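PDB 3ZVK: toxin of toxin-antitoxin system from Rickettsia felis, which is the toxin of a type II toxin-antitoxin system, a magnesium-dependent ribonuclease that cleaves single-stranded RNA and forms complexes with the antitoxin VapB2. Local coordinates for residues M1-G6 against T112-N117; L5-C10 against S38-E43. The protein carries 1 engineered substitution. All coordinates share one frame; numbering follows the deposited sequence.

Interaction 1 (M1-G6 against T112-N117). Engineered in segment 1-6: Gly6 (natural residue Asp).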
loop_
_atom_site.group_PDB
_atom_site.type_symbol
_atom_site.label_atom_id
_atom_site.label_comp_id
_atom_site.label_asym_id
_atom_site.label_seq_id
_atom_site.Cartn_x
_atom_site.Cartn_y
_atom_site.Cartn_z
ATOM N N MET A 1 4.830 -10.706 31.255
ATOM C CA MET A 1 4.449 -9.350 30.888
ATOM C C MET A 1 5.530 -8.655 30.076
ATOM O O MET A 1 6.523 -9.285 29.734
ATOM C CB MET A 1 4.044 -8.542 32.134
ATOM C CG MET A 1 5.203 -7.991 32.942
ATOM S SD MET A 1 4.844 -6.463 33.862
ATOM C CE MET A 1 3.875 -5.550 32.728
ATOM N N ILE A 2 5.338 -7.368 29.749
ATOM C CA ILE A 2 6.310 -6.565 28.993
ATOM C C ILE A 2 7.151 -5.724 29.953
ATOM O O ILE A 2 6.619 -5.015 30.800
ATOM C CB ILE A 2 5.634 -5.680 27.893
ATOM C CG1 ILE A 2 4.785 -6.537 26.920
ATOM C CG2 ILE A 2 6.663 -4.838 27.120
ATOM C CD1 ILE A 2 3.876 -5.762 25.963
ATOM N N TYR A 3 8.476 -5.797 29.803
ATOM C CA TYR A 3 9.406 -4.968 30.545
ATOM C C TYR A 3 10.063 -4.060 29.514
ATOM O O TYR A 3 10.746 -4.553 28.622
ATOM C CB TYR A 3 10.465 -5.817 31.253
ATOM C CG TYR A 3 9.980 -6.401 32.558
ATOM C CD1 TYR A 3 9.228 -7.573 32.584
ATOM C CD2 TYR A 3 10.252 -5.767 33.780
ATOM C CE1 TYR A 3 8.772 -8.113 33.787
ATOM C CE2 TYR A 3 9.809 -6.303 34.985
ATOM C CZ TYR A 3 9.077 -7.489 34.986
ATOM O OH TYR A 3 8.621 -8.065 36.160
ATOM N N MET A 4 9.821 -2.753 29.594
ATOM C CA MET A 4 10.429 -1.787 28.676
ATOM C C MET A 4 11.586 -1.116 29.402
ATOM O O MET A 4 11.416 -0.657 30.544
ATOM C CB MET A 4 9.400 -0.755 28.190
ATOM C CG MET A 4 8.262 -1.379 27.433
ATOM S SD MET A 4 7.163 -0.237 26.592
ATOM C CE MET A 4 8.107 0.060 25.119
ATOM N N LEU A 5 12.780 -1.111 28.791
ATOM C CA LEU A 5 13.945 -0.472 29.441
ATOM C C LEU A 5 14.041 0.984 29.041
ATOM O O LEU A 5 13.807 1.335 27.872
ATOM C CB LEU A 5 15.279 -1.184 29.105
ATOM C CG LEU A 5 15.279 -2.695 29.112
ATOM C CD1 LEU A 5 16.561 -3.230 28.466
ATOM C CD2 LEU A 5 15.073 -3.229 30.528
ATOM N N GLY A 6 14.348 1.814 30.022
ATOM C CA GLY A 6 14.546 3.253 29.843
ATOM C C GLY A 6 15.926 3.516 29.275
ATOM O O GLY A 6 16.749 2.599 29.167
ATOM N N THR A 112 6.134 -2.613 32.599
ATOM C CA THR A 112 6.956 -2.188 33.722
ATOM C C THR A 112 8.117 -1.418 33.097
ATOM O O THR A 112 8.821 -1.945 32.205
ATOM C CB THR A 112 7.465 -3.376 34.521
ATOM O OG1 THR A 112 6.360 -4.072 35.103
ATOM C CG2 THR A 112 8.423 -2.963 35.613
ATOM N N LEU A 113 8.301 -0.160 33.537
ATOM C CA LEU A 113 9.398 0.653 33.031
ATOM C C LEU A 113 10.591 0.484 33.945
ATOM O O LEU A 113 10.488 0.698 35.155
ATOM C CB LEU A 113 8.995 2.127 32.882
ATOM C CG LEU A 113 10.023 3.085 32.261
ATOM C CD1 LEU A 113 10.435 2.674 30.845
ATOM C CD2 LEU A 113 9.451 4.449 32.211
ATOM N N VAL A 114 11.718 0.092 33.361
ATOM C CA VAL A 114 12.946 -0.189 34.077
ATOM C C VAL A 114 13.853 1.019 34.118
ATOM O O VAL A 114 14.215 1.565 33.081
ATOM C CB VAL A 114 13.653 -1.455 33.578
ATOM C CG1 VAL A 114 14.816 -1.821 34.491
ATOM C CG2 VAL A 114 12.678 -2.631 33.433
ATOM N N THR A 115 14.225 1.412 35.344
ATOM C CA THR A 115 15.027 2.576 35.633
ATOM C C THR A 115 16.318 2.277 36.403
ATOM O O THR A 115 16.471 1.183 36.925
ATOM C CB THR A 115 14.144 3.693 36.206
ATOM O OG1 THR A 115 14.885 4.916 36.146
ATOM C CG2 THR A 115 13.653 3.398 37.623
ATOM N N ASN A 116 17.234 3.273 36.433
ATOM C CA ASN A 116 18.597 3.359 37.007
ATOM C C ASN A 116 18.639 4.240 38.291
ATOM O O ASN A 116 19.612 4.179 39.048
ATOM C CB ASN A 116 19.489 4.117 35.955
ATOM C CG ASN A 116 20.703 3.374 35.480
ATOM O OD1 ASN A 116 20.685 2.176 35.263
ATOM N ND2 ASN A 116 21.765 4.077 35.206
ATOM N N ASN A 117 17.653 5.157 38.438
ATOM C CA ASN A 117 17.559 6.160 39.499
ATOM C C ASN A 117 16.140 6.727 39.676
ATOM O O ASN A 117 15.270 6.564 38.814
ATOM C CB ASN A 117 18.555 7.327 39.239
ATOM C CG ASN A 117 18.578 7.854 37.819
ATOM O OD1 ASN A 117 17.558 8.281 37.262
ATOM N ND2 ASN A 117 19.753 7.833 37.203
#
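At the centre of the parallel sheet of the PIN domain, strand Ile2-Leu5 runs beside strand Thr112-Thr115, pairing Tyr3 with Thr112, Met4 with Leu113 and Leu5 with Val114. Four backbone hydrogen bonds form the ladder. Thr112 N gives to Ile2 O (3.0 Å), Met4 N to Thr112 O (2.9 Å), Val114 N to Met4 O (2.9 Å), and Gly6 N to Val114 O (3.1 Å). Thr112 and Val114 thus use both their N-H and C=O groups on this neighbour, as parallel pairing requires. Gly6, an engineered residue replacing Asp, takes part through its backbone alone.

On one face of the sheet the side chains of Tyr3 and Thr112 stand next to one another and project in the same sense. Thr112 puts OG1 over a face of the phenol ring, and its CG2 is 3.7 Å from Tyr3 CE2, while Val114 CG2 meets the ring edge in its plane, 4.0 Å from Tyr3 CD2. Leu5 CD2 rests against Val114 CB at 3.8 Å; branched aliphatic residues suit this buried surface. On the opposite face, Leu113 CG stands anti to the backbone N (chi1 -176°), and CD1 comes to 3.5 Å from Met4 O.

Helix 97-109 covers the Met4 and Leu113 face, where His105 and Glu109 touch Met4, and Ile102 and Ala106 touch Leu113. Strand 33-37 bonds to the other edge of strand 2-5 through Tyr3 and Leu5, and strand 128-131 flanks strand 112-115.

Interaction 2 (L5-C10 against S38-E43). Engineered in segment 5-10: Gly6 (natural residue Asp).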
loop_
_atom_site.group_PDB
_atom_site.type_symbol
_atom_site.label_atom_id
_atom_site.label_comp_id
_atom_site.label_asym_id
_atom_site.label_seq_id
_atom_site.Cartn_x
_atom_site.Cartn_y
_atom_site.Cartn_z
ATOM N N LEU A 5 12.780 -1.111 28.791
ATOM C CA LEU A 5 13.945 -0.472 29.441
ATOM C C LEU A 5 14.041 0.984 29.041
ATOM O O LEU A 5 13.807 1.335 27.872
ATOM C CB LEU A 5 15.279 -1.184 29.105
ATOM C CG LEU A 5 15.279 -2.695 29.112
ATOM C CD1 LEU A 5 16.561 -3.230 28.466
ATOM C CD2 LEU A 5 15.073 -3.229 30.528
ATOM N N GLY A 6 14.348 1.814 30.022
ATOM C CA GLY A 6 14.546 3.253 29.843
ATOM C C GLY A 6 15.926 3.516 29.275
ATOM O O GLY A 6 16.749 2.599 29.167
ATOM N N THR A 7 16.189 4.757 28.898
ATOM C CA THR A 7 17.445 5.167 28.268
ATOM C C THR A 7 18.647 4.934 29.186
ATOM O O THR A 7 19.645 4.368 28.731
ATOM C CB THR A 7 17.333 6.620 27.754
ATOM O OG1 THR A 7 16.165 6.711 26.927
ATOM C CG2 THR A 7 18.565 7.069 26.949
ATOM N N ASN A 8 18.549 5.370 30.459
ATOM C CA ASN A 8 19.593 5.237 31.470
ATOM C C ASN A 8 20.013 3.796 31.689
ATOM O O ASN A 8 21.209 3.544 31.748
ATOM C CB ASN A 8 19.172 5.872 32.803
ATOM C CG ASN A 8 18.932 7.359 32.861
ATOM O OD1 ASN A 8 18.460 7.845 33.883
ATOM N ND2 ASN A 8 19.332 8.154 31.877
ATOM N N ILE A 9 19.052 2.848 31.751
ATOM C CA ILE A 9 19.317 1.413 31.891
ATOM C C ILE A 9 20.135 0.947 30.705
ATOM O O ILE A 9 21.136 0.264 30.911
ATOM C CB ILE A 9 18.001 0.584 32.069
ATOM C CG1 ILE A 9 17.499 0.654 33.535
ATOM C CG2 ILE A 9 18.151 -0.868 31.615
ATOM C CD1 ILE A 9 18.327 -0.120 34.635
ATOM N N CYS A 10 19.718 1.364 29.465
ATOM C CA CYS A 10 20.341 0.975 28.208
ATOM C C CYS A 10 21.773 1.486 28.078
ATOM O O CYS A 10 22.651 0.683 27.743
ATOM C CB CYS A 10 19.474 1.353 27.018
ATOM S SG CYS A 10 17.959 0.381 26.860
ATOM N N SER A 38 10.867 2.867 20.519
ATOM C CA SER A 38 11.622 3.448 19.414
ATOM C C SER A 38 12.208 4.820 19.877
ATOM O O SER A 38 13.258 5.207 19.357
ATOM C CB SER A 38 10.752 3.598 18.169
ATOM O OG SER A 38 9.552 4.320 18.400
ATOM N N ILE A 39 11.572 5.499 20.912
ATOM C CA ILE A 39 12.025 6.773 21.538
ATOM C C ILE A 39 13.379 6.587 22.270
ATOM O O ILE A 39 14.260 7.428 22.161
ATOM C CB ILE A 39 10.937 7.462 22.442
ATOM C CG1 ILE A 39 9.537 7.563 21.761
ATOM C CG2 ILE A 39 11.421 8.828 22.954
ATOM C CD1 ILE A 39 9.486 8.324 20.383
ATOM N N VAL A 40 13.546 5.467 22.954
ATOM C CA VAL A 40 14.805 5.072 23.602
ATOM C C VAL A 40 15.854 4.876 22.520
ATOM O O VAL A 40 16.944 5.427 22.639
ATOM C CB VAL A 40 14.687 3.805 24.502
ATOM C CG1 VAL A 40 16.065 3.300 24.932
ATOM C CG2 VAL A 40 13.803 4.084 25.713
ATOM N N LEU A 41 15.499 4.148 21.447
ATOM C CA LEU A 41 16.393 3.884 20.310
ATOM C C LEU A 41 16.854 5.157 19.620
ATOM O O LEU A 41 18.027 5.256 19.245
ATOM C CB LEU A 41 15.801 2.860 19.332
ATOM C CG LEU A 41 16.732 2.392 18.222
ATOM C CD1 LEU A 41 18.051 1.752 18.770
ATOM C CD2 LEU A 41 15.990 1.602 17.163
ATOM N N ALA A 42 15.964 6.169 19.539
ATOM C CA ALA A 42 16.291 7.485 18.985
ATOM C C ALA A 42 17.420 8.090 19.820
ATOM O O ALA A 42 18.409 8.563 19.262
ATOM C CB ALA A 42 15.073 8.383 19.012
ATOM N N GLU A 43 17.303 8.020 21.163
ATOM C CA GLU A 43 18.312 8.534 22.087
ATOM C C GLU A 43 19.637 7.766 21.975
ATOM O O GLU A 43 20.696 8.382 21.949
ATOM C CB GLU A 43 17.791 8.510 23.531
ATOM C CG GLU A 43 16.619 9.441 23.809
ATOM C CD GLU A 43 16.897 10.930 23.868
ATOM O OE1 GLU A 43 18.009 11.330 24.283
ATOM O OE2 GLU A 43 16.001 11.705 23.475
#
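Val40 of helix 38-50 meets Thr7, in the first turn of helix 7-16, and the two side chains overlap in antiparallel fashion. Their CA atoms are 5.4 Å apart; both side chains are short, and their two branches let each touch two partners at once. Val40 spreads its methyls over different partners. CG1, anti to the backbone N (chi1 169°), reaches the sulfur of Cys10, 4.0 Å from SG. CG2 turns toward the end of the strand, lying 3.5 Å from Leu5 O and 3.7 Å from Thr7 OG1.

Thr7 divides its branches in a similar way. OG1 faces Val40, whereas the methyl CG2 meets the aliphatic root of Glu43, 3.8 Å from CB, the two side chains running roughly perpendicular. The Glu43 chain bends at chi2 (-73°) and carries its carboxylate away to other partners: OE2 accepts a hydrogen bond from Asn98, while OE1 forms a salt bridge with Arg85 NH1 of the second toxin subunit and a hydrogen bond with Tyr76 OH of the antitoxin chain. This buried acid is therefore tied to a second toxin subunit and to an antitoxin chain.

Thr7 and Cys10 are one helical turn apart, as are Val40 and Glu43, and each pair presents one side of its helix to the other. No hydrogen bond crosses between 5-10 and 38-43; the Val40 methyls make van der Waals contact with a carbonyl oxygen, a hydroxyl and a sulfur, and Ile102 of helix 97-109 touches both Thr7 and Val40. The contact joins two strand-to-helix junctions of the PIN domain, 2-5 into 7-16 and 33-37 into 38-50. Gly6, engineered from Asp, stands at the first, where the natural residue is predicted to bind magnesium.

Interactions 1 and 2 share Leu5 and Gly6 and have centres about 10 Å apart. The chain passes from the strand of interaction 1 through Gly6, at the N-cap position, into the helix of interaction 2. They also touch directly: Ile9 CG1 lies 3.4 Å from Val114 O, so the helix start leans on the end of strand 112-115. The magnesium site is predicted for the natural Asp at position 6, here engineered to Gly. Interaction 1 fixes the backbone N of Gly6 through Val114 O, and interaction 2 sets helix 38-50 nearby, with Glu43 OE1 10.4 Å from Gly6 CA.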